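Long-range contact in methylenetetrahydrofolate--tRNA-(uracil-5-)-methyltransferase TrmFO (Thermus thermophilus, PDB 3G5S), which probably catalyses the folate- and FAD-dependent methylation of uridine 54 in tRNA to 5-methyluridine, with NADH or NADPH as reductant: residues M1-G13 / L20-R33. Numbering follows the deposited sequence.
With FAD (flavin-adenine dinucleotide), chain B; EDO (1,2-ethanediol), chain I.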
loop_
_atom_site.group_PDB
_atom_site.type_symbol
_atom_site.label_atom_id
_atom_site.label_comp_id
_atom_site.label_asym_id
_atom_site.label_seq_id
_atom_site.Cartn_x
_atom_site.Cartn_y
_atom_site.Cartn_z
HETATM N N MSE A 1 28.956 18.448 -8.301
HETATM C CA MSE A 1 28.913 17.104 -8.863
HETATM C C MSE A 1 27.493 16.776 -9.305
HETATM O O MSE A 1 26.530 17.342 -8.790
HETATM C CB MSE A 1 29.408 16.073 -7.835
HETATM C CG MSE A 1 28.474 15.856 -6.633
HETATM SE SE MSE A 1 29.223 14.731 -5.215
HETATM C CE MSE A 1 30.531 15.965 -4.497
ATOM N N GLU A 2 27.365 15.863 -10.261
ATOM C CA GLU A 2 26.056 15.385 -10.689
ATOM C C GLU A 2 25.421 14.568 -9.569
ATOM O O GLU A 2 26.101 13.781 -8.908
ATOM C CB GLU A 2 26.198 14.522 -11.940
ATOM C CG GLU A 2 24.957 14.472 -12.804
ATOM C CD GLU A 2 24.646 15.808 -13.461
ATOM O OE1 GLU A 2 25.498 16.721 -13.425
ATOM O OE2 GLU A 2 23.548 15.948 -14.029
ATOM N N ARG A 3 24.124 14.765 -9.360
ATOM C CA ARG A 3 23.410 14.116 -8.268
ATOM C C ARG A 3 22.070 13.601 -8.753
ATOM O O ARG A 3 21.435 14.225 -9.614
ATOM C CB ARG A 3 23.174 15.091 -7.108
ATOM C CG ARG A 3 24.426 15.688 -6.508
ATOM C CD ARG A 3 24.109 16.698 -5.416
ATOM N NE ARG A 3 25.326 17.282 -4.871
ATOM C CZ ARG A 3 26.059 16.735 -3.908
ATOM N NH1 ARG A 3 27.153 17.355 -3.499
ATOM N NH2 ARG A 3 25.708 15.582 -3.348
ATOM N N VAL A 4 21.648 12.462 -8.205
ATOM C CA VAL A 4 20.276 12.015 -8.362
ATOM C C VAL A 4 19.405 12.783 -7.383
ATOM O O VAL A 4 19.748 12.904 -6.207
ATOM C CB VAL A 4 20.156 10.503 -8.098
ATOM C CG1 VAL A 4 18.691 10.094 -7.971
ATOM C CG2 VAL A 4 20.841 9.743 -9.207
ATOM N N ASN A 5 18.297 13.330 -7.876
ATOM C CA ASN A 5 17.361 14.029 -7.015
ATOM C C ASN A 5 16.479 13.043 -6.275
ATOM O O ASN A 5 15.958 12.109 -6.878
ATOM C CB ASN A 5 16.466 14.942 -7.845
ATOM C CG ASN A 5 17.249 15.970 -8.623
ATOM O OD1 ASN A 5 18.005 16.750 -8.041
ATOM N ND2 ASN A 5 17.078 15.983 -9.941
ATOM N N VAL A 6 16.306 13.270 -4.976
ATOM C CA VAL A 6 15.301 12.553 -4.201
ATOM C C VAL A 6 14.429 13.615 -3.557
ATOM O O VAL A 6 14.913 14.456 -2.794
ATOM C CB VAL A 6 15.921 11.620 -3.142
ATOM C CG1 VAL A 6 14.816 10.971 -2.291
ATOM C CG2 VAL A 6 16.785 10.557 -3.812
ATOM N N VAL A 7 13.147 13.604 -3.905
ATOM C CA VAL A 7 12.241 14.642 -3.454
ATOM C C VAL A 7 11.374 14.106 -2.324
ATOM O O VAL A 7 10.502 13.258 -2.533
ATOM C CB VAL A 7 11.360 15.176 -4.610
ATOM C CG1 VAL A 7 10.484 16.311 -4.114
ATOM C CG2 VAL A 7 12.227 15.624 -5.792
ATOM N N GLY A 8 11.639 14.611 -1.125
ATOM C CA GLY A 8 10.957 14.173 0.082
ATOM C C GLY A 8 11.873 13.295 0.917
ATOM O O GLY A 8 12.366 12.281 0.423
ATOM N N ALA A 9 12.100 13.686 2.169
ATOM C CA ALA A 9 12.963 12.943 3.081
ATOM C C ALA A 9 12.153 12.265 4.182
ATOM O O ALA A 9 12.479 12.370 5.368
ATOM C CB ALA A 9 14.019 13.852 3.672
ATOM N N GLY A 10 11.093 11.573 3.778
ATOM C CA GLY A 10 10.320 10.760 4.694
ATOM C C GLY A 10 10.841 9.336 4.728
ATOM O O GLY A 10 12.036 9.084 4.549
ATOM N N LEU A 11 9.947 8.384 4.948
ATOM C CA LEU A 11 10.351 6.980 5.013
ATOM C C LEU A 11 10.942 6.509 3.678
ATOM O O LEU A 11 12.025 5.916 3.636
ATOM C CB LEU A 11 9.157 6.102 5.406
ATOM C CG LEU A 11 8.854 5.973 6.904
ATOM C CD1 LEU A 11 9.891 5.096 7.604
ATOM C CD2 LEU A 11 8.726 7.323 7.610
ATOM N N ALA A 12 10.224 6.770 2.588
ATOM C CA ALA A 12 10.661 6.321 1.273
ATOM C C ALA A 12 11.896 7.059 0.777
ATOM O O ALA A 12 12.829 6.442 0.272
ATOM C CB ALA A 12 9.530 6.445 0.260
ATOM N N GLY A 13 11.897 8.383 0.902
ATOM C CA GLY A 13 12.984 9.168 0.360
ATOM C C GLY A 13 14.273 8.925 1.116
ATOM O O GLY A 13 15.360 8.910 0.526
ATOM N N LEU A 20 21.080 4.884 -2.964
ATOM C CA LEU A 20 21.933 5.577 -3.910
ATOM C C LEU A 20 23.332 5.798 -3.328
ATOM O O LEU A 20 24.342 5.503 -3.975
ATOM C CB LEU A 20 21.282 6.903 -4.285
ATOM C CG LEU A 20 20.136 6.789 -5.292
ATOM C CD1 LEU A 20 19.047 7.820 -5.023
ATOM C CD2 LEU A 20 20.666 6.935 -6.703
ATOM N N LEU A 21 23.387 6.311 -2.105
ATOM C CA LEU A 21 24.660 6.618 -1.467
ATOM C C LEU A 21 25.518 5.366 -1.291
ATOM O O LEU A 21 26.730 5.399 -1.517
ATOM C CB LEU A 21 24.430 7.318 -0.126
ATOM C CG LEU A 21 23.726 8.675 -0.213
ATOM C CD1 LEU A 21 23.270 9.143 1.161
ATOM C CD2 LEU A 21 24.630 9.717 -0.871
ATOM N N ARG A 22 24.884 4.263 -0.891
ATOM C CA ARG A 22 25.577 2.986 -0.690
ATOM C C ARG A 22 26.228 2.495 -1.970
ATOM O O ARG A 22 27.257 1.815 -1.932
ATOM C CB ARG A 22 24.611 1.897 -0.185
ATOM C CG ARG A 22 24.009 2.154 1.182
ATOM C CD ARG A 22 23.461 0.887 1.795
ATOM N NE ARG A 22 22.096 0.524 1.410
ATOM C CZ ARG A 22 21.698 -0.739 1.247
ATOM N NH1 ARG A 22 22.576 -1.719 1.368
ATOM N NH2 ARG A 22 20.448 -1.027 0.927
ATOM N N LEU A 23 25.598 2.809 -3.097
ATOM C CA LEU A 23 26.109 2.422 -4.405
ATOM C C LEU A 23 27.044 3.477 -5.003
ATOM O O LEU A 23 27.446 3.377 -6.162
ATOM C CB LEU A 23 24.951 2.094 -5.354
ATOM C CG LEU A 23 24.198 0.812 -4.968
ATOM C CD1 LEU A 23 22.893 0.718 -5.735
ATOM C CD2 LEU A 23 25.053 -0.426 -5.194
ATOM N N GLY A 24 27.406 4.473 -4.200
ATOM C CA GLY A 24 28.358 5.487 -4.623
ATOM C C GLY A 24 27.812 6.550 -5.563
ATOM O O GLY A 24 28.581 7.205 -6.270
ATOM N N VAL A 25 26.492 6.731 -5.566
ATOM C CA VAL A 25 25.857 7.723 -6.431
ATOM C C VAL A 25 25.431 8.925 -5.587
ATOM O O VAL A 25 24.652 8.780 -4.655
ATOM C CB VAL A 25 24.642 7.115 -7.155
ATOM C CG1 VAL A 25 23.970 8.149 -8.041
ATOM C CG2 VAL A 25 25.057 5.897 -7.968
ATOM N N PRO A 26 25.950 10.125 -5.901
ATOM C CA PRO A 26 25.603 11.291 -5.082
ATOM C C PRO A 26 24.130 11.659 -5.185
ATOM O O PRO A 26 23.474 11.404 -6.207
ATOM C CB PRO A 26 26.467 12.409 -5.680
ATOM C CG PRO A 26 27.575 11.694 -6.373
ATOM C CD PRO A 26 26.954 10.453 -6.922
ATOM N N VAL A 27 23.628 12.279 -4.124
ATOM C CA VAL A 27 22.209 12.550 -3.974
ATOM C C VAL A 27 21.994 14.013 -3.622
ATOM O O VAL A 27 22.781 14.611 -2.882
ATOM C CB VAL A 27 21.597 11.654 -2.865
ATOM C CG1 VAL A 27 20.156 12.046 -2.569
ATOM C CG2 VAL A 27 21.693 10.183 -3.262
ATOM N N ARG A 28 20.934 14.573 -4.192
ATOM C CA ARG A 28 20.399 15.858 -3.798
ATOM C C ARG A 28 19.035 15.564 -3.189
ATOM O O ARG A 28 18.090 15.216 -3.903
ATOM C CB ARG A 28 20.254 16.756 -5.026
ATOM C CG ARG A 28 19.822 18.165 -4.713
ATOM C CD ARG A 28 19.777 19.033 -5.974
ATOM N NE ARG A 28 21.091 19.189 -6.596
ATOM C CZ ARG A 28 21.470 18.602 -7.730
ATOM N NH1 ARG A 28 20.640 17.798 -8.384
ATOM N NH2 ARG A 28 22.687 18.814 -8.209
ATOM N N LEU A 29 18.961 15.665 -1.865
ATOM C CA LEU A 29 17.766 15.299 -1.118
ATOM C C LEU A 29 17.013 16.558 -0.737
ATOM O O LEU A 29 17.520 17.381 0.028
ATOM C CB LEU A 29 18.165 14.521 0.136
ATOM C CG LEU A 29 17.046 14.079 1.080
ATOM C CD1 LEU A 29 16.084 13.144 0.373
ATOM C CD2 LEU A 29 17.643 13.414 2.306
ATOM N N PHE A 30 15.813 16.711 -1.291
ATOM C CA PHE A 30 14.980 17.880 -1.033
ATOM C C PHE A 30 13.988 17.576 0.079
ATOM O O PHE A 30 13.322 16.538 0.065
ATOM C CB PHE A 30 14.174 18.270 -2.279
ATOM C CG PHE A 30 14.999 18.756 -3.439
ATOM C CD1 PHE A 30 15.512 17.864 -4.367
ATOM C CD2 PHE A 30 15.218 20.110 -3.629
ATOM C CE1 PHE A 30 16.246 18.314 -5.445
ATOM C CE2 PHE A 30 15.952 20.560 -4.702
ATOM C CZ PHE A 30 16.465 19.669 -5.613
ATOM N N GLU A 31 13.874 18.496 1.029
ATOM C CA GLU A 31 12.886 18.381 2.084
ATOM C C GLU A 31 12.401 19.769 2.454
ATOM O O GLU A 31 13.197 20.645 2.792
ATOM C CB GLU A 31 13.472 17.674 3.308
ATOM C CG GLU A 31 12.520 17.604 4.490
ATOM C CD GLU A 31 11.163 17.049 4.114
ATOM O OE1 GLU A 31 10.158 17.775 4.298
ATOM O OE2 GLU A 31 11.100 15.894 3.626
HETATM N N MSE A 32 11.093 19.976 2.391
HETATM C CA MSE A 32 10.552 21.298 2.682
HETATM C C MSE A 32 10.438 21.599 4.179
HETATM O O MSE A 32 10.408 22.763 4.581
HETATM C CB MSE A 32 9.207 21.479 1.993
HETATM C CG MSE A 32 8.100 20.619 2.541
HETATM SE SE MSE A 32 6.497 20.832 1.485
HETATM C CE MSE A 32 5.293 19.779 2.602
ATOM N N ARG A 33 10.368 20.560 5.004
ATOM C CA ARG A 33 10.350 20.759 6.444
ATOM C C ARG A 33 11.719 21.242 6.902
ATOM O O ARG A 33 12.730 20.872 6.312
ATOM C CB ARG A 33 9.984 19.459 7.156
ATOM C CG ARG A 33 8.580 18.975 6.864
ATOM C CD ARG A 33 8.263 17.693 7.618
ATOM N NE ARG A 33 8.952 16.510 7.107
ATOM C CZ ARG A 33 9.944 15.877 7.733
ATOM N NH1 ARG A 33 10.402 16.321 8.894
ATOM N NH2 ARG A 33 10.484 14.789 7.193
HETATM P PA FAD B . 6.350 10.810 4.226
HETATM O O1A FAD B . 5.170 11.667 4.582
HETATM O O2A FAD B . 7.000 10.011 5.313
HETATM O O5B FAD B . 7.495 11.679 3.531
HETATM C C5B FAD B . 7.199 12.619 2.517
HETATM C C4B FAD B . 8.149 13.787 2.694
HETATM O O4B FAD B . 8.038 14.654 1.578
HETATM C C3B FAD B . 7.803 14.621 3.926
HETATM O O3B FAD B . 8.942 14.804 4.745
HETATM C C2B FAD B . 7.299 15.945 3.352
HETATM O O2B FAD B . 7.578 17.079 4.147
HETATM C C1B FAD B . 8.039 16.010 2.030
HETATM N N9A FAD B . 7.433 16.788 0.939
HETATM C C8A FAD B . 6.140 16.747 0.495
HETATM N N7A FAD B . 6.032 17.538 -0.593
HETATM C C5A FAD B . 7.256 18.073 -0.848
HETATM C C6A FAD B . 7.734 18.940 -1.820
HETATM N N6A FAD B . 7.001 19.299 -2.882
HETATM N N1A FAD B . 9.059 19.281 -1.796
HETATM C C2A FAD B . 9.906 18.807 -0.823
HETATM N N3A FAD B . 9.446 17.945 0.146
HETATM C C4A FAD B . 8.140 17.606 0.114
HETATM N N1 FAD B . 1.654 4.396 8.312
HETATM C C2 FAD B . 1.801 3.311 9.139
HETATM O O2 FAD B . 2.409 2.313 8.757
HETATM N N3 FAD B . 1.262 3.349 10.410
HETATM C C4 FAD B . 0.577 4.452 10.890
HETATM O O4 FAD B . 0.111 4.456 12.036
HETATM C C4X FAD B . 0.436 5.549 10.040
HETATM N N5 FAD B . -0.241 6.674 10.454
HETATM C C5X FAD B . -0.363 7.753 9.603
HETATM C C6 FAD B . -1.040 8.888 10.038
HETATM C C7 FAD B . -1.187 9.984 9.199
HETATM C C7M FAD B . -1.920 11.207 9.675
HETATM C C8 FAD B . -0.642 9.944 7.920
HETATM C C8M FAD B . -0.791 11.124 7.003
HETATM C C9 FAD B . 0.039 8.810 7.482
HETATM C C9A FAD B . 0.183 7.707 8.319
HETATM N N10 FAD B . 0.846 6.568 7.879
HETATM C C10 FAD B . 0.975 5.507 8.755
HETATM C "C1'" FAD B . 0.849 6.240 6.403
HETATM C "C2'" FAD B . 2.252 6.139 5.782
HETATM O "O2'" FAD B . 2.833 4.859 5.964
HETATM C "C3'" FAD B . 3.186 7.243 6.278
HETATM O "O3'" FAD B . 2.640 8.468 5.832
HETATM C "C4'" FAD B . 4.617 7.105 5.760
HETATM O "O4'" FAD B . 5.419 8.036 6.459
HETATM C "C5'" FAD B . 4.708 7.310 4.253
HETATM O "O5'" FAD B . 6.060 7.445 3.873
HETATM P P FAD B . 6.436 8.392 2.640
HETATM O O1P FAD B . 5.680 7.993 1.413
HETATM O O2P FAD B . 7.927 8.414 2.555
HETATM O O3P FAD B . 5.857 9.832 3.054
HETATM C C1 EDO I . 29.757 5.023 -8.371
HETATM O O1 EDO I . 30.651 5.690 -7.476
HETATM C C2 EDO I . 29.467 5.949 -9.543
HETATM O O2 EDO I . 30.694 6.366 -10.153
HETATM O O HOH W 1 25.294 19.284 -6.942
HETATM O O HOH W 2 22.733 16.987 -10.759
#
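R28 and N5 run alongside one another in the same direction on one face of the sheet. R28 NH1 donates to N5 OD1 at 2.9 Å; the oxygen sits in the guanidinium plane, although the amide is turned 45° from it. OD1 also meets the F30 ring at its edge, 3.5 Å from CE1, and N5 ND2 is held by T129 OG1. R3 lies roughly perpendicular across R28, laying CB over one guanidinium face. R3 NE and R28 NH2 stand 4.5 Å apart; water 1 accepts from both, and E115, a long, weak ion-pair partner of both arginines, probably offsets their repulsion. R3 NH2 reaches V27 O from above the carbonyl plane.

Backbone bonds from V4 N–P26 O to G8 N–F30 O pair strands 4-7 and 27-30 in parallel within a Rossmann beta-alpha-beta unit whose crossover is helix 11-22. On the helix-facing side, L20 CD1 bridges V4 CG1 (3.7 Å) and V6 CG2, while V6 CG1 packs on L29 CD1.

At the strands' carboxyl ends, E31 CG stands anti to the backbone N (chi1 176°) and the chain bends at chi2, bringing OE2 to A9 N at 2.8 Å. The same carboxylate takes both hydroxyls of the adenosine ribose, FAD O2B on OE1 and O3B on OE2 (2.7 Å each), as the acid after the second strand does in many FAD- and NAD-binding Rossmann folds. G8 and G10 in the turn and G13 in helix 11-22 fit the GxGxxG pattern; FAD O5B comes within 3.2 Å of G10 CA, and A12 N donates to phosphate oxygen O2P.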